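Local coordinates for protein glucokinase (Enterococcus faecalis, PDB 2QM1) that probably phosphorylates glucose at the expense of ATP, as a glucokinase of the ROK family, and carries bound zinc and magnesium ions, at residues A118-L123 and I313-L318; I138-G143 and V266-G271. All coordinates share one frame; numbering follows the deposited sequence.

In the fold
Interaction 2 is the more deeply buried contact, with its centre about 6 Å from the centre of the chain against about 9 Å for interaction 1, and it covers more surface, 482 Å² against 254 Å². Its four interstrand hydrogen bonds lie within the sheet that holds strands 137-142 and 265-269. Interaction 1, partly buried, sets helix 117-128 across helix 310-318 through aliphatic packing and a CA-H...O contact, with no hydrogen bond between segments 118-123 and 313-318. Helix 117-128 precedes strand 137-142 and packs against it: Ala118 CB lies 4.0 Å from Thr141 CG2. Along the chain, interaction 2 is nested inside the loop that interaction 1 closes.

Interaction 1 of 2, residues A118-L123 and I313-L318; sequences ANVAAL and IGAASL. With MG (magnesium ion), chain K.
Val120 and Leu318 meet at about a right angle, the CG2 branch of Val120 lying 3.6 Å from CD1 of Leu318. The other branch, CG1, turns to Ala315, 3.8 Å from its CB, so the valine straddles two residues of helix 310-318. Leu123 also crosses Leu318 at about a right angle, its CD1 standing 3.7 Å from CD2 of Leu318; the two methyls of Leu318 are thus divided between Val120 and Leu123. The helix segments themselves cross at 88°, with axes only 6.9 Å apart, and Gly314, which has no side chain, permits this closeness: in a CA-H...O contact, Gly314 CA lies 3.1 Å from Val120 O, with an angle of 170° at the hydrogen. This helix pair belongs to the actin-like ATPase fold of the ROK family. Beside it, Ser317 OG takes the position between backbone N and carbonyl carbon, chi1 70°, which lays the hydroxyl 3.7 Å from Leu123 CB. Asn119 is turned to the magnesium ion, which its OD1 binds at 2.3 Å together with a water and Gly148 O; Asn116 also belongs to this metal site. ND2 of Asn119 is hydrogen-bonded to Asp115 OD1.

Interaction 2 of 2, residues I138-G143 and V266-G271; sequences IFITLG and VVIGGG
Phe139 packs against Val267 and Gly269 of the neighbouring strand, its chi1 of -177° swinging the ring away from its own backbone N. From CB, which packs on Ala122, the ring leans toward 266-271. CD1 comes first, 3.4 Å from Val267 O and 4.0 Å from Val267 CG1; CE1 then lies 3.8 Å from Gly269 CA, and CZ is 3.9 Å from that same CA. Along the other edge, CE2 packs on Ala121 CB and CD2 lies near Ala118 O, both on helix 117-128. Beneath the ring the strands run parallel, 21° apart, and alternate donors and acceptors: Val267 N to Ile138 O, Ile140 N to Val267 O, Gly269 N to Ile140 O and Leu142 N to Gly269 O. All four bonds are near-linear at the hydrogen; what changes is the approach to the oxygen, nearly along the C=O axis for Val267 N but tilted 33° from the carbonyl plane of Gly269 for Leu142 N. On the face opposite Phe139, Ile140 and Ile268 lie side by side, CG2 to CG1 3.9 Å. Strand 146-152 flanks 137-142 and strand 300-303 flanks 265-269; helix 117-128 covers the Phe139 face, and helix 237-261 packs on the face of Ile138 and Val266.

Interaction 1 of 2, residues A118-L123 and I313-L318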
loop_
_atom_site.group_PDB
_atom_site.type_symbol
_atom_site.label_atom_id
_atom_site.label_comp_id
_atom_site.label_asym_id
_atom_site.label_seq_id
_atom_site.Cartn_x
_atom_site.Cartn_y
_atom_site.Cartn_z
ATOM N N ALA B 118 14.061 4.400 -6.905
ATOM C CA ALA B 118 12.768 5.123 -6.909
ATOM C C ALA B 118 12.312 5.502 -5.516
ATOM O O ALA B 118 11.646 6.501 -5.360
ATOM C CB ALA B 118 11.713 4.364 -7.638
ATOM N N ASN B 119 12.717 4.742 -4.482
ATOM C CA ASN B 119 12.341 5.100 -3.109
ATOM C C ASN B 119 12.873 6.484 -2.736
ATOM O O ASN B 119 12.180 7.347 -2.219
ATOM C CB ASN B 119 12.852 4.055 -2.110
ATOM C CG ASN B 119 11.964 2.831 -2.080
ATOM O OD1 ASN B 119 11.053 2.693 -2.921
ATOM N ND2 ASN B 119 12.231 1.918 -1.152
ATOM N N VAL B 120 14.135 6.661 -3.066
ATOM C CA VAL B 120 14.908 7.863 -2.763
ATOM C C VAL B 120 14.386 9.044 -3.623
ATOM O O VAL B 120 14.176 10.137 -3.140
ATOM C CB VAL B 120 16.389 7.427 -2.950
ATOM C CG1 VAL B 120 17.140 8.256 -3.837
ATOM C CG2 VAL B 120 17.051 7.087 -1.638
ATOM N N ALA B 121 14.116 8.792 -4.886
ATOM C CA ALA B 121 13.445 9.777 -5.730
ATOM C C ALA B 121 12.093 10.237 -5.151
ATOM O O ALA B 121 11.792 11.423 -5.115
ATOM C CB ALA B 121 13.295 9.238 -7.169
ATOM N N ALA B 122 11.320 9.284 -4.638
ATOM C CA ALA B 122 10.114 9.546 -3.900
ATOM C C ALA B 122 10.360 10.483 -2.729
ATOM O O ALA B 122 9.585 11.411 -2.515
ATOM C CB ALA B 122 9.479 8.184 -3.404
ATOM N N LEU B 123 11.419 10.238 -1.951
ATOM C CA LEU B 123 11.737 11.095 -0.824
ATOM C C LEU B 123 12.073 12.504 -1.315
ATOM O O LEU B 123 11.812 13.492 -0.634
ATOM C CB LEU B 123 12.992 10.578 -0.079
ATOM C CG LEU B 123 12.922 9.279 0.721
ATOM C CD1 LEU B 123 14.301 8.808 1.262
ATOM C CD2 LEU B 123 11.929 9.411 1.847
ATOM N N ILE B 313 18.626 14.517 -4.472
ATOM C CA ILE B 313 17.898 15.220 -3.421
ATOM C C ILE B 313 17.305 14.254 -2.370
ATOM O O ILE B 313 17.547 14.406 -1.168
ATOM C CB ILE B 313 16.819 16.190 -4.045
ATOM C CG1 ILE B 313 17.503 17.380 -4.761
ATOM C CG2 ILE B 313 15.868 16.711 -2.970
ATOM C CD1 ILE B 313 16.546 18.306 -5.581
ATOM N N GLY B 314 16.563 13.253 -2.824
ATOM C CA GLY B 314 16.031 12.242 -1.918
ATOM C C GLY B 314 17.112 11.453 -1.223
ATOM O O GLY B 314 16.986 11.166 -0.030
ATOM N N ALA B 315 18.157 11.061 -1.989
ATOM C CA ALA B 315 19.280 10.299 -1.431
ATOM C C ALA B 315 19.944 11.077 -0.327
ATOM O O ALA B 315 20.158 10.568 0.768
ATOM C CB ALA B 315 20.276 9.963 -2.478
ATOM N N ALA B 316 20.274 12.327 -0.641
ATOM C CA ALA B 316 20.750 13.252 0.335
ATOM C C ALA B 316 19.912 13.263 1.619
ATOM O O ALA B 316 20.494 13.273 2.702
ATOM C CB ALA B 316 20.844 14.648 -0.251
ATOM N N SER B 317 18.571 13.294 1.504
ATOM C CA SER B 317 17.694 13.337 2.705
ATOM C C SER B 317 17.893 12.161 3.688
ATOM O O SER B 317 17.702 12.311 4.878
ATOM C CB SER B 317 16.207 13.427 2.330
ATOM O OG SER B 317 15.796 12.204 1.768
ATOM N N LEU B 318 18.254 10.997 3.189
ATOM C CA LEU B 318 18.573 9.881 4.071
ATOM C C LEU B 318 19.730 10.251 4.993
ATOM O O LEU B 318 19.864 9.698 6.051
ATOM C CB LEU B 318 19.021 8.679 3.240
ATOM C CG LEU B 318 18.110 7.910 2.292
ATOM C CD1 LEU B 318 18.958 6.911 1.443
ATOM C CD2 LEU B 318 17.059 7.193 3.140
HETATM MG MG MG K . 11.055 1.699 -4.956
HETATM O O HOH W 1 10.933 -0.631 -4.458
#

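Interaction 2 of 2, residues I138-G143 and V266-G271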
loop_
_atom_site.group_PDB
_atom_site.type_symbol
_atom_site.label_atom_id
_atom_site.label_comp_id
_atom_site.label_asym_id
_atom_site.label_seq_id
_atom_site.Cartn_x
_atom_site.Cartn_y
_atom_site.Cartn_z
ATOM N N ILE B 138 2.657 8.854 -2.894
ATOM C CA ILE B 138 3.168 7.789 -3.778
ATOM C C ILE B 138 3.876 8.386 -4.995
ATOM O O ILE B 138 3.335 9.274 -5.680
ATOM C CB ILE B 138 2.065 6.827 -4.179
ATOM C CG1 ILE B 138 1.485 6.177 -2.903
ATOM C CG2 ILE B 138 2.575 5.768 -5.103
ATOM C CD1 ILE B 138 0.143 5.376 -3.112
ATOM N N PHE B 139 5.123 7.966 -5.195
ATOM C CA PHE B 139 5.895 8.322 -6.393
ATOM C C PHE B 139 5.907 7.151 -7.379
ATOM O O PHE B 139 6.227 6.016 -7.007
ATOM C CB PHE B 139 7.334 8.743 -6.037
ATOM C CG PHE B 139 8.149 9.196 -7.220
ATOM C CD1 PHE B 139 7.757 10.309 -7.971
ATOM C CD2 PHE B 139 9.304 8.530 -7.577
ATOM C CE1 PHE B 139 8.475 10.731 -9.063
ATOM C CE2 PHE B 139 10.059 8.960 -8.692
ATOM C CZ PHE B 139 9.624 10.062 -9.436
ATOM N N ILE B 140 5.534 7.445 -8.628
ATOM C CA ILE B 140 5.681 6.518 -9.744
ATOM C C ILE B 140 6.553 7.125 -10.880
ATOM O O ILE B 140 6.249 8.202 -11.417
ATOM C CB ILE B 140 4.305 6.045 -10.289
ATOM C CG1 ILE B 140 4.466 5.334 -11.618
ATOM C CG2 ILE B 140 3.378 7.216 -10.537
ATOM C CD1 ILE B 140 5.248 4.091 -11.552
ATOM N N THR B 141 7.627 6.428 -11.237
ATOM C CA THR B 141 8.528 6.909 -12.287
ATOM C C THR B 141 8.455 6.052 -13.547
ATOM O O THR B 141 8.627 4.839 -13.506
ATOM C CB THR B 141 9.968 7.083 -11.780
ATOM O OG1 THR B 141 10.823 7.553 -12.843
ATOM C CG2 THR B 141 10.489 5.795 -11.193
ATOM N N LEU B 142 8.180 6.702 -14.664
ATOM C CA LEU B 142 8.071 6.016 -15.922
ATOM C C LEU B 142 9.283 6.418 -16.745
ATOM O O LEU B 142 9.434 7.579 -17.072
ATOM C CB LEU B 142 6.802 6.479 -16.660
ATOM C CG LEU B 142 5.489 6.502 -15.866
ATOM C CD1 LEU B 142 4.397 7.126 -16.726
ATOM C CD2 LEU B 142 5.097 5.069 -15.474
ATOM N N GLY B 143 10.148 5.464 -17.023
ATOM C CA GLY B 143 11.281 5.642 -17.961
ATOM C C GLY B 143 11.580 4.349 -18.700
ATOM O O GLY B 143 10.696 3.759 -19.305
ATOM N N VAL B 266 -0.485 11.050 -5.655
ATOM C CA VAL B 266 0.342 10.192 -6.531
ATOM C C VAL B 266 1.110 11.117 -7.479
ATOM O O VAL B 266 0.514 11.874 -8.254
ATOM C CB VAL B 266 -0.562 9.189 -7.289
ATOM C CG1 VAL B 266 0.207 8.322 -8.341
ATOM C CG2 VAL B 266 -1.314 8.294 -6.245
ATOM N N VAL B 267 2.433 11.096 -7.369
ATOM C CA VAL B 267 3.303 11.944 -8.208
ATOM C C VAL B 267 3.890 11.124 -9.360
ATOM O O VAL B 267 4.534 10.108 -9.119
ATOM C CB VAL B 267 4.441 12.583 -7.363
ATOM C CG1 VAL B 267 5.344 13.490 -8.232
ATOM C CG2 VAL B 267 3.836 13.355 -6.172
ATOM N N ILE B 268 3.650 11.558 -10.601
ATOM C CA ILE B 268 4.212 10.899 -11.775
ATOM C C ILE B 268 5.507 11.569 -12.276
ATOM O O ILE B 268 5.526 12.741 -12.633
ATOM C CB ILE B 268 3.200 10.823 -12.941
ATOM C CG1 ILE B 268 1.842 10.215 -12.522
ATOM C CG2 ILE B 268 3.794 10.034 -14.126
ATOM C CD1 ILE B 268 0.677 10.828 -13.347
ATOM N N GLY B 269 6.597 10.805 -12.333
ATOM C CA GLY B 269 7.889 11.371 -12.718
ATOM C C GLY B 269 8.522 10.505 -13.799
ATOM O O GLY B 269 7.897 9.574 -14.278
ATOM N N GLY B 270 9.779 10.810 -14.137
ATOM C CA GLY B 270 10.531 10.039 -15.106
ATOM C C GLY B 270 10.370 10.715 -16.441
ATOM O O GLY B 270 9.647 11.691 -16.533
ATOM N N GLY B 271 11.026 10.175 -17.477
ATOM C CA GLY B 271 11.080 10.815 -18.777
ATOM C C GLY B 271 9.734 11.116 -19.396
ATOM O O GLY B 271 9.512 12.195 -19.927
#